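Local coordinates for putative hydrolase (Bacteroides ovatus, PDB 4HBS), which is of unknown function but is probably a hydrolase, a five-bladed beta-propeller from the clan of the beta-fructosidases, whose members typically act on sugars, at residues S74-F79 against Y158-A163; H134-K139 against E151-Y156; G317-M322 against L338-E343; H355-N360 against S374-C379. One frame throughout, in Å; residues are numbered along the deposited sequence.

Contact 1. Residues S74-F79 against Y158-A163; sequences SFNDSF and YWAGDA
Ala160 gives its backbone N-H to the side-chain carbonyl of Asn76 (N to OD1 2.8 Å), and Trp159 gives its indole N-H to Asp77 (NE1 to OD1 2.9 Å). These two bonds link successive blades of the five-bladed beta-propeller: residues 74-79 run off the end of strand 71-75 in one sheet, while residues 158-163 belong to strand 156-165 at the margin of the next. An asparagine suits this place because its amide oxygen can offer an edge strand the acceptor that another strand would otherwise provide. The donor stands 15° from the plane of the amide carbonyl, a modest tilt. Asp77 is met differently. Its OD1 lies in the plane of the indole, yet the N-H reaches it from above the carboxylate, because the two planes are 64° apart. The other oxygen, OD2, forms a salt bridge with Arg96, so one carboxylate serves both a neutral donor and a charged one.

Around the bonds the packing follows from the same side chains. Asn76 holds CG beside its backbone N (chi1 -69°), which sends the amide to the strand while its CB rests over the five-membered ring of Trp159, a CH-pi contact 3.8 Å from the centroid. Asn76 runs across Trp159 at about a right angle, their planes only modestly inclined, so CB-CG overlies the ring. A glycerol near Trp159 hints that a pocket lies close by. Deeper in, Phe62 and Met172 flank the small methyl of Ala160, whose CB is 4.0 Å from the CB of Ser74.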
# COMPACT_ATOMS: atom_id res chain seq x y z
N SER A 74 -4.91 -4.87 3.26
CA SER A 74 -5.02 -5.60 1.99
C SER A 74 -3.64 -5.90 1.45
O SER A 74 -2.72 -5.09 1.61
CB SER A 74 -5.84 -4.84 0.95
OG SER A 74 -5.24 -3.64 0.51
N PHE A 75 -3.49 -7.07 0.83
CA PHE A 75 -2.22 -7.51 0.27
C PHE A 75 -2.40 -7.94 -1.13
O PHE A 75 -3.50 -8.34 -1.53
CB PHE A 75 -1.62 -8.68 1.09
CG PHE A 75 -1.53 -8.40 2.57
CD1 PHE A 75 -2.64 -8.59 3.39
CD2 PHE A 75 -0.36 -7.90 3.14
CE1 PHE A 75 -2.58 -8.26 4.74
CE2 PHE A 75 -0.31 -7.57 4.50
CZ PHE A 75 -1.43 -7.76 5.29
N ASN A 76 -1.30 -7.89 -1.89
CA ASN A 76 -1.23 -8.32 -3.28
C ASN A 76 -0.62 -9.72 -3.21
O ASN A 76 -0.98 -10.47 -2.28
CB ASN A 76 -0.43 -7.29 -4.11
CG ASN A 76 -1.13 -5.96 -4.29
OD1 ASN A 76 -2.35 -5.85 -4.15
ND2 ASN A 76 -0.39 -4.92 -4.61
N ASP A 77 0.29 -10.10 -4.13
CA ASP A 77 0.86 -11.44 -4.13
C ASP A 77 1.48 -11.76 -2.77
O ASP A 77 2.41 -11.07 -2.37
CB ASP A 77 1.89 -11.57 -5.25
CG ASP A 77 1.35 -11.50 -6.66
OD1 ASP A 77 0.12 -11.33 -6.82
OD2 ASP A 77 2.15 -11.61 -7.61
N SER A 78 0.90 -12.74 -2.03
CA SER A 78 1.36 -13.12 -0.69
C SER A 78 1.51 -14.62 -0.52
O SER A 78 0.72 -15.37 -1.07
CB SER A 78 0.38 -12.63 0.37
OG SER A 78 0.29 -11.22 0.43
N PHE A 79 2.50 -15.05 0.29
CA PHE A 79 2.75 -16.45 0.61
C PHE A 79 1.92 -16.87 1.83
O PHE A 79 2.03 -16.27 2.89
CB PHE A 79 4.23 -16.72 0.92
CG PHE A 79 5.16 -16.57 -0.24
CD1 PHE A 79 5.12 -17.46 -1.30
CD2 PHE A 79 6.12 -15.57 -0.26
CE1 PHE A 79 5.98 -17.32 -2.39
CE2 PHE A 79 6.99 -15.43 -1.35
CZ PHE A 79 6.91 -16.31 -2.41
N TYR A 158 -6.39 -8.97 -9.77
CA TYR A 158 -6.70 -7.73 -9.09
C TYR A 158 -5.65 -7.44 -8.05
O TYR A 158 -5.24 -8.35 -7.32
CB TYR A 158 -8.09 -7.83 -8.40
CG TYR A 158 -9.28 -7.56 -9.31
CD1 TYR A 158 -9.37 -6.39 -10.05
CD2 TYR A 158 -10.35 -8.44 -9.36
CE1 TYR A 158 -10.46 -6.13 -10.88
CE2 TYR A 158 -11.46 -8.19 -10.17
CZ TYR A 158 -11.50 -7.05 -10.96
OH TYR A 158 -12.56 -6.79 -11.78
N TRP A 159 -5.22 -6.18 -7.94
CA TRP A 159 -4.31 -5.76 -6.89
C TRP A 159 -4.94 -4.55 -6.19
O TRP A 159 -5.75 -3.84 -6.79
CB TRP A 159 -2.90 -5.50 -7.43
CG TRP A 159 -2.04 -6.73 -7.60
CD1 TRP A 159 -2.14 -7.91 -6.92
CD2 TRP A 159 -0.94 -6.87 -8.50
NE1 TRP A 159 -1.16 -8.78 -7.34
CE2 TRP A 159 -0.40 -8.16 -8.29
CE3 TRP A 159 -0.31 -6.01 -9.41
CZ2 TRP A 159 0.76 -8.59 -8.95
CZ3 TRP A 159 0.79 -6.47 -10.12
CH2 TRP A 159 1.31 -7.74 -9.89
N ALA A 160 -4.66 -4.41 -4.89
CA ALA A 160 -5.29 -3.41 -4.03
C ALA A 160 -5.14 -1.99 -4.49
O ALA A 160 -4.07 -1.58 -4.93
CB ALA A 160 -4.72 -3.51 -2.63
N GLY A 161 -6.23 -1.25 -4.39
CA GLY A 161 -6.29 0.18 -4.58
C GLY A 161 -6.59 0.69 -3.19
O GLY A 161 -6.64 -0.11 -2.25
N ASP A 162 -6.78 1.98 -3.02
CA ASP A 162 -7.09 2.49 -1.68
C ASP A 162 -8.61 2.30 -1.41
O ASP A 162 -9.37 2.00 -2.33
CB ASP A 162 -6.66 3.96 -1.54
CG ASP A 162 -6.29 4.40 -0.14
OD1 ASP A 162 -6.67 3.71 0.82
OD2 ASP A 162 -5.70 5.48 -0.01
N ALA A 163 -9.04 2.43 -0.14
CA ALA A 163 -10.44 2.25 0.22
C ALA A 163 -10.89 3.32 1.20
O ALA A 163 -10.06 3.88 1.94
CB ALA A 163 -10.64 0.88 0.83

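Contact 2. Residues H134-K139 against E151-Y156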
# COMPACT_ATOMS: atom_id res chain seq x y z
N HIS A 134 -8.35 -13.78 -2.91
CA HIS A 134 -9.57 -13.25 -2.30
C HIS A 134 -10.58 -12.84 -3.38
O HIS A 134 -11.72 -13.30 -3.32
CB HIS A 134 -9.27 -12.08 -1.34
CG HIS A 134 -10.44 -11.19 -1.08
ND1 HIS A 134 -11.46 -11.56 -0.22
CD2 HIS A 134 -10.72 -9.96 -1.58
CE1 HIS A 134 -12.31 -10.55 -0.22
NE2 HIS A 134 -11.92 -9.57 -1.03
N ILE A 135 -10.16 -11.98 -4.35
CA ILE A 135 -11.05 -11.52 -5.41
C ILE A 135 -10.39 -11.85 -6.75
O ILE A 135 -9.24 -11.48 -7.01
CB ILE A 135 -11.46 -10.03 -5.26
CG1 ILE A 135 -12.57 -9.65 -6.26
CG2 ILE A 135 -10.28 -9.09 -5.38
CD1 ILE A 135 -13.31 -8.39 -5.93
N ARG A 136 -11.12 -12.58 -7.57
CA ARG A 136 -10.66 -13.10 -8.85
C ARG A 136 -11.13 -12.21 -9.98
O ARG A 136 -12.25 -11.70 -9.92
CB ARG A 136 -11.23 -14.54 -9.02
CG ARG A 136 -10.18 -15.58 -9.21
CD ARG A 136 -10.66 -16.98 -8.93
NE ARG A 136 -11.56 -17.51 -9.97
CZ ARG A 136 -11.19 -17.95 -11.18
NH1 ARG A 136 -9.91 -17.93 -11.54
NH2 ARG A 136 -12.10 -18.42 -12.02
N HIS A 137 -10.33 -12.06 -11.03
CA HIS A 137 -10.75 -11.26 -12.17
C HIS A 137 -11.68 -12.08 -13.11
O HIS A 137 -11.30 -13.18 -13.53
CB HIS A 137 -9.56 -10.73 -12.97
CG HIS A 137 -9.97 -9.63 -13.88
ND1 HIS A 137 -10.65 -9.88 -15.05
CD2 HIS A 137 -9.88 -8.29 -13.70
CE1 HIS A 137 -10.93 -8.69 -15.56
NE2 HIS A 137 -10.48 -7.71 -14.78
N PRO A 138 -12.84 -11.52 -13.52
CA PRO A 138 -13.73 -12.24 -14.44
C PRO A 138 -13.08 -12.81 -15.71
O PRO A 138 -13.54 -13.84 -16.18
CB PRO A 138 -14.75 -11.18 -14.83
CG PRO A 138 -14.78 -10.26 -13.69
CD PRO A 138 -13.42 -10.23 -13.11
N LYS A 139 -12.05 -12.13 -16.27
CA LYS A 139 -11.36 -12.60 -17.48
C LYS A 139 -10.41 -13.80 -17.21
O LYS A 139 -9.94 -14.38 -18.18
CB LYS A 139 -10.55 -11.46 -18.14
CG LYS A 139 -11.38 -10.42 -18.87
CD LYS A 139 -10.51 -9.32 -19.53
CE LYS A 139 -10.19 -9.59 -20.99
NZ LYS A 139 -9.32 -8.53 -21.59
N GLU A 151 -4.98 -23.89 -7.43
CA GLU A 151 -4.19 -23.25 -8.50
C GLU A 151 -4.50 -21.75 -8.44
O GLU A 151 -5.64 -21.37 -8.18
CB GLU A 151 -4.51 -23.81 -9.92
CG GLU A 151 -4.41 -25.33 -10.18
CD GLU A 151 -3.26 -26.14 -9.61
OE1 GLU A 151 -2.11 -25.64 -9.61
OE2 GLU A 151 -3.50 -27.32 -9.23
N ILE A 152 -3.47 -20.88 -8.63
CA ILE A 152 -3.65 -19.43 -8.59
C ILE A 152 -3.55 -18.86 -10.03
O ILE A 152 -2.73 -19.32 -10.82
CB ILE A 152 -2.63 -18.80 -7.65
CG1 ILE A 152 -2.70 -19.39 -6.22
CG2 ILE A 152 -2.77 -17.29 -7.64
CD1 ILE A 152 -3.94 -19.29 -5.53
N ASP A 153 -4.38 -17.84 -10.33
CA ASP A 153 -4.44 -17.17 -11.64
C ASP A 153 -3.20 -16.42 -11.96
O ASP A 153 -2.75 -15.62 -11.14
CB ASP A 153 -5.59 -16.16 -11.70
CG ASP A 153 -6.93 -16.79 -11.49
OD1 ASP A 153 -7.27 -17.71 -12.27
OD2 ASP A 153 -7.60 -16.42 -10.52
N GLN A 154 -2.67 -16.62 -13.17
CA GLN A 154 -1.48 -15.91 -13.63
C GLN A 154 -1.77 -15.01 -14.80
O GLN A 154 -0.89 -14.24 -15.16
CB GLN A 154 -0.38 -16.91 -14.02
CG GLN A 154 -0.08 -17.96 -12.97
CD GLN A 154 0.34 -17.37 -11.66
OE1 GLN A 154 -0.39 -17.41 -10.68
NE2 GLN A 154 1.53 -16.80 -11.60
N ASP A 155 -3.01 -15.05 -15.36
CA ASP A 155 -3.38 -14.29 -16.56
C ASP A 155 -3.96 -12.94 -16.20
O ASP A 155 -3.32 -11.91 -16.48
CB ASP A 155 -4.36 -15.09 -17.47
CG ASP A 155 -5.54 -15.82 -16.80
OD1 ASP A 155 -5.59 -15.86 -15.54
OD2 ASP A 155 -6.41 -16.35 -17.54
N TYR A 156 -5.16 -12.92 -15.58
CA TYR A 156 -5.85 -11.69 -15.19
C TYR A 156 -6.01 -11.69 -13.69
O TYR A 156 -6.32 -12.73 -13.11
CB TYR A 156 -7.20 -11.60 -15.91
CG TYR A 156 -7.03 -11.60 -17.41
CD1 TYR A 156 -6.54 -10.48 -18.07
CD2 TYR A 156 -7.17 -12.77 -18.15
CE1 TYR A 156 -6.30 -10.50 -19.45
CE2 TYR A 156 -6.91 -12.81 -19.52
CZ TYR A 156 -6.48 -11.66 -20.17
OH TYR A 156 -6.25 -11.66 -21.53
O HOH W 1 -7.67 -13.55 -10.72
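Arg136 and Asp153 join two loops by a salt bridge. One loop leads into the short helix 144-148 and the other leads away from it towards strand 156-165, so the contact closes the base of a helical excursion on the periphery of a propeller blade. Terminal nitrogen NH1 meets both carboxylate oxygens: it lies 2.7 Å from OD1 of Asp153 and donates a hydrogen bond to OD2 at 2.9 Å, using the syn lone pair. The acid sits at the edge of the guanidinium, and the two planes, 25° apart, are nearly coplanar. A bend at chi3 (72°) turns the head of the chain aside and carries NH1 to the acid. The other terminal nitrogen, NH2, has a weak bond to Leu142 O.

OD2 also accepts from a water, which in turn donates to Tyr156 O and accepts from His137 N, 3.1 Å away. Beyond it the contact becomes apolar. Lys139 lays its CB over one face of the Tyr156 ring, 3.9 Å from the centroid, and the CB atoms of His137 and Tyr156 approach to 3.9 Å. His137 also accepts the N-H of Lys139 at ND1 (2.9 Å), in the plane of its ring, which fixes the turn of the imidazole.

A leucine in place of Arg136 would remove the guanidinium and would probably leave the buried Asp153 carboxylate without its countercharge, held chiefly by the water. Ion pair and water together imply that the carboxylate of Asp153 is met by a cationic N-H and a water, which would probably favour its ionised form.

Contact 3. Residues G317-M322 against L338-E343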
# COMPACT_ATOMS: atom_id res chain seq x y z
N GLY A 317 14.10 3.86 -5.90
CA GLY A 317 15.06 4.57 -5.07
C GLY A 317 14.76 4.35 -3.61
O GLY A 317 13.61 4.12 -3.23
N ARG A 318 15.80 4.36 -2.80
CA ARG A 318 15.67 4.19 -1.37
C ARG A 318 15.31 5.51 -0.73
O ARG A 318 14.83 5.48 0.40
CB ARG A 318 16.97 3.62 -0.76
CG ARG A 318 17.36 2.27 -1.34
CD ARG A 318 18.57 1.64 -0.67
NE ARG A 318 19.83 2.38 -0.89
CZ ARG A 318 20.58 2.98 0.05
NH1 ARG A 318 20.20 2.98 1.33
NH2 ARG A 318 21.71 3.59 -0.29
N ASP A 319 15.49 6.67 -1.43
CA ASP A 319 15.11 7.98 -0.87
C ASP A 319 13.57 8.14 -0.86
O ASP A 319 12.95 8.04 -1.91
CB ASP A 319 15.76 9.16 -1.63
CG ASP A 319 17.27 9.36 -1.42
OD1 ASP A 319 17.84 8.69 -0.52
OD2 ASP A 319 17.87 10.20 -2.13
N VAL A 320 12.98 8.37 0.33
CA VAL A 320 11.54 8.63 0.50
C VAL A 320 11.37 10.12 0.40
O VAL A 320 11.94 10.84 1.22
CB VAL A 320 11.03 8.08 1.85
CG1 VAL A 320 9.56 8.46 2.08
CG2 VAL A 320 11.23 6.57 1.93
N LEU A 321 10.63 10.60 -0.61
CA LEU A 321 10.46 12.03 -0.88
C LEU A 321 9.22 12.62 -0.25
O LEU A 321 8.24 11.92 -0.04
CB LEU A 321 10.38 12.27 -2.39
CG LEU A 321 11.52 11.68 -3.21
CD1 LEU A 321 11.34 12.03 -4.66
CD2 LEU A 321 12.87 12.13 -2.69
N MSE A 322 9.25 13.94 -0.02
CA MSE A 322 8.11 14.68 0.50
C MSE A 322 7.98 16.01 -0.22
O MSE A 322 8.99 16.69 -0.42
CB MSE A 322 8.22 14.90 2.01
CG MSE A 322 6.92 15.49 2.60
SE MSE A 322 6.99 15.89 4.48
CE MSE A 322 6.77 14.21 5.08
N LEU A 338 12.85 12.79 2.97
CA LEU A 338 12.41 12.48 4.34
C LEU A 338 13.46 11.61 5.00
O LEU A 338 13.99 11.96 6.06
CB LEU A 338 11.05 11.80 4.30
CG LEU A 338 10.33 11.64 5.61
CD1 LEU A 338 10.02 12.98 6.23
CD2 LEU A 338 9.05 10.84 5.43
N PHE A 339 13.84 10.53 4.32
CA PHE A 339 14.92 9.64 4.75
C PHE A 339 15.26 8.64 3.65
O PHE A 339 14.55 8.56 2.65
CB PHE A 339 14.55 8.92 6.06
CG PHE A 339 13.61 7.76 5.95
CD1 PHE A 339 12.24 7.96 5.79
CD2 PHE A 339 14.06 6.45 6.13
CE1 PHE A 339 11.35 6.88 5.76
CE2 PHE A 339 13.16 5.38 6.15
CZ PHE A 339 11.82 5.60 5.96
N THR A 340 16.33 7.88 3.84
CA THR A 340 16.81 6.87 2.89
C THR A 340 16.61 5.50 3.48
O THR A 340 17.09 5.24 4.58
CB THR A 340 18.26 7.13 2.56
OG1 THR A 340 18.39 8.48 2.15
CG2 THR A 340 18.75 6.22 1.47
N LEU A 341 15.91 4.62 2.77
CA LEU A 341 15.61 3.28 3.26
C LEU A 341 16.86 2.43 3.30
O LEU A 341 17.73 2.64 2.47
CB LEU A 341 14.54 2.61 2.39
CG LEU A 341 13.16 3.24 2.53
CD1 LEU A 341 12.30 3.00 1.30
CD2 LEU A 341 12.47 2.74 3.77
N PRO A 342 16.97 1.47 4.24
CA PRO A 342 18.20 0.66 4.32
C PRO A 342 18.60 -0.07 3.05
O PRO A 342 17.75 -0.49 2.27
CB PRO A 342 17.89 -0.35 5.42
CG PRO A 342 16.84 0.27 6.24
CD PRO A 342 16.03 1.12 5.32
N GLU A 343 19.91 -0.26 2.88
CA GLU A 343 20.50 -0.99 1.76
C GLU A 343 20.46 -2.52 2.07
O GLU A 343 20.41 -3.34 1.14
CB GLU A 343 21.94 -0.48 1.57
CG GLU A 343 22.67 -0.96 0.32
CD GLU A 343 24.15 -0.63 0.37
OE1 GLU A 343 24.53 0.32 1.09
OE2 GLU A 343 24.94 -1.34 -0.31
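The guanidinium of Arg318 lies between two carbon groups: CB of Glu343 sits over one face and the methyl CG2 of Thr340 over the opposite one, 3.6 Å from NH1. At its edge is the backbone oxygen of Leu341, to which NH1 donates a hydrogen bond of 2.7 Å nearly along the C=O axis. Arginine fits here because its flat, wide head can be sandwiched while an N-H still reaches a carbonyl; a bend at chi3 (-66°) brings it round. A serine in its place would probably leave the Leu341 carbonyl without this donor and open a gap between Thr340 and Glu343.

The other flat group, the Phe339 ring, carries CG2 of Val320 over one face, 4.3 Å from the centroid. That valine methyl also touches CD1 of Leu341 (3.8 Å), and further along CE of the selenomethionine Met322 meets CD1 of Leu338. Strands 356-361 and 399-403 of the next sheet pack against this apolar side.

On the other side, Thr340 and Asp319 lie side by side as a non-hydrogen-bonded pair, and the hydroxyl OG1 donates to OD1 at 2.7 Å. The backbones are bonded from Arg318 O to Leu341 N (2.7 Å) and from Val320 N to Phe339 O (2.8 Å). Axes at 168° mark an antiparallel beta hairpin, the outer strand pair of a propeller blade.

Contact 4. Residues H355-N360 against S374-C379. With GOL (glycerol), chain D.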
# COMPACT_ATOMS: atom_id res chain seq x y z
N HIS A 355 14.84 -4.95 -5.05
CA HIS A 355 14.09 -3.69 -5.09
C HIS A 355 13.33 -3.42 -3.83
O HIS A 355 12.81 -4.34 -3.21
CB HIS A 355 13.07 -3.70 -6.24
CG HIS A 355 13.67 -3.69 -7.60
ND1 HIS A 355 13.17 -4.48 -8.62
CD2 HIS A 355 14.73 -2.99 -8.07
CE1 HIS A 355 13.92 -4.23 -9.68
NE2 HIS A 355 14.88 -3.34 -9.40
N VAL A 356 13.20 -2.15 -3.51
CA VAL A 356 12.37 -1.69 -2.43
C VAL A 356 11.27 -0.90 -3.16
O VAL A 356 11.56 -0.16 -4.10
CB VAL A 356 13.09 -0.90 -1.30
CG1 VAL A 356 14.07 0.14 -1.84
CG2 VAL A 356 12.09 -0.27 -0.35
N TYR A 357 10.02 -1.16 -2.83
CA TYR A 357 8.93 -0.51 -3.53
C TYR A 357 7.72 -0.43 -2.63
O TYR A 357 7.81 -0.80 -1.46
CB TYR A 357 8.62 -1.26 -4.84
CG TYR A 357 8.28 -2.72 -4.66
CD1 TYR A 357 9.28 -3.68 -4.48
CD2 TYR A 357 6.96 -3.16 -4.72
CE1 TYR A 357 8.96 -5.02 -4.30
CE2 TYR A 357 6.64 -4.50 -4.58
CZ TYR A 357 7.64 -5.43 -4.38
OH TYR A 357 7.34 -6.77 -4.28
N MSE A 358 6.63 0.16 -3.13
CA MSE A 358 5.40 0.30 -2.38
C MSE A 358 5.65 0.94 -1.01
O MSE A 358 5.30 0.37 0.04
CB MSE A 358 4.74 -1.06 -2.22
CG MSE A 358 3.25 -0.97 -2.07
SE MSE A 358 2.37 -0.70 -3.76
CE MSE A 358 2.63 -2.54 -4.46
N VAL A 359 6.28 2.11 -1.01
CA VAL A 359 6.53 2.83 0.23
C VAL A 359 5.20 3.47 0.57
O VAL A 359 4.79 4.42 -0.09
CB VAL A 359 7.69 3.82 0.11
CG1 VAL A 359 7.94 4.51 1.44
CG2 VAL A 359 8.95 3.09 -0.34
N ASN A 360 4.47 2.84 1.52
CA ASN A 360 3.12 3.20 1.93
C ASN A 360 3.07 3.88 3.25
O ASN A 360 3.90 3.63 4.10
CB ASN A 360 2.23 1.96 1.97
CG ASN A 360 1.83 1.48 0.60
OD1 ASN A 360 2.07 2.14 -0.42
ND2 ASN A 360 1.20 0.32 0.54
N SER A 374 5.70 1.79 5.50
CA SER A 374 6.01 0.38 5.31
C SER A 374 6.50 0.17 3.90
O SER A 374 5.97 0.78 2.98
CB SER A 374 4.79 -0.50 5.59
OG SER A 374 3.89 -0.58 4.49
N THR A 375 7.51 -0.69 3.72
CA THR A 375 8.06 -1.01 2.41
C THR A 375 7.61 -2.38 1.96
O THR A 375 6.90 -3.07 2.67
CB THR A 375 9.58 -1.01 2.48
OG1 THR A 375 10.02 -2.06 3.35
CG2 THR A 375 10.14 0.31 2.90
N ASN A 376 7.99 -2.72 0.74
CA ASN A 376 7.90 -4.04 0.14
C ASN A 376 9.28 -4.26 -0.41
O ASN A 376 9.86 -3.30 -0.90
CB ASN A 376 6.84 -4.13 -0.97
CG ASN A 376 5.38 -4.07 -0.60
OD1 ASN A 376 4.54 -4.07 -1.50
ND2 ASN A 376 5.01 -4.06 0.69
N THR A 377 9.85 -5.48 -0.30
CA THR A 377 11.18 -5.78 -0.84
C THR A 377 11.12 -7.05 -1.64
O THR A 377 10.17 -7.81 -1.52
CB THR A 377 12.25 -5.77 0.24
OG1 THR A 377 11.74 -6.38 1.42
CG2 THR A 377 12.72 -4.36 0.55
N ASP A 378 12.13 -7.24 -2.47
CA ASP A 378 12.28 -8.27 -3.51
C ASP A 378 13.67 -8.86 -3.52
O ASP A 378 14.62 -8.10 -3.33
CB ASP A 378 12.18 -7.50 -4.87
CG ASP A 378 11.16 -7.86 -5.88
OD1 ASP A 378 10.11 -8.40 -5.50
OD2 ASP A 378 11.33 -7.45 -7.04
N CYS A 379 13.84 -10.13 -3.92
CA CYS A 379 15.17 -10.69 -4.21
C CYS A 379 15.19 -10.99 -5.73
O CYS A 379 14.11 -11.19 -6.31
CB CYS A 379 15.51 -11.90 -3.36
SG CYS A 379 14.29 -13.22 -3.43
C1 GOL D . 7.38 -6.36 -8.44
O1 GOL D . 5.98 -6.27 -8.72
C2 GOL D . 8.15 -5.32 -9.22
O2 GOL D . 7.96 -4.02 -8.66
C3 GOL D . 9.63 -5.65 -9.32
O3 GOL D . 10.34 -5.23 -8.16
O HOH W 2 3.77 -1.26 1.68
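Tyr357 and Asn376 form the central hydrogen-bonded pair of two antiparallel strands, each N-H reaching the other's carbonyl oxygen, with Tyr357 N to Asn376 O at 2.9 Å. A second such pair joins Asn360 and Ser374. Between them two residues, Met358 and Val359, stand against Thr375 alone: a beta bulge. Both backbone angles of Met358 are positive, as accompanies the bulge, and a water meets the Met358 O there at 2.8 Å as well as OG of Ser374.

Among aromatic contacts, CB of Asn376 lies over one face of the Tyr357 ring, 3.7 Å from its centroid, while the amide plane stands 83° to the ring. With CG placed between its backbone N and carbonyl carbon (chi1 58°), the tyrosine swings across its partner. Its hydroxyl binds Asp59, and the Asn376 amide oxygen accepts from Gly60 N, so both side chains tie this hairpin to the sheet of strand 60-65.

Apolar packing occupies the other face: CG2 of Val356 meets CG2 of Thr375 at 3.8 Å, where branched side chains suit extended strands.

Glycerol adds polar bonds. Its O3 accepts from His355 ND1 (3.0 Å) and donates to Asp378 OD2 (2.7 Å), while O2 stands above the centre of the Tyr357 ring, on the face opposite Asn376. His355, Tyr357 and Asp378 together hold a glycerol, probably taken up from the crystallisation liquor, at the end of this bulged propeller-blade hairpin, consistent with a site for a hydroxyl-rich ligand.

Along the chain, contact 2 falls between the two segments of contact 1, and contacts 3 and 4 follow in turn. Contact 1 bridges the sheet of strand 60-65 to that of strand 156-165; contact 2, with its centre 13 Å away, sits just upstream of that second sheet, and Tyr158 packs on His137. Contacts 3 and 4, 11 Å apart between centres, are hairpins of neighbouring sheets, with Leu341 wedged against Val356 and Thr375. Contact 4 also touches contact 1, through Asn76 and Met358. Because its sheet combines strands 24-26 and 38-42 with later ones, it unites both ends of the chain and closes the propeller ring.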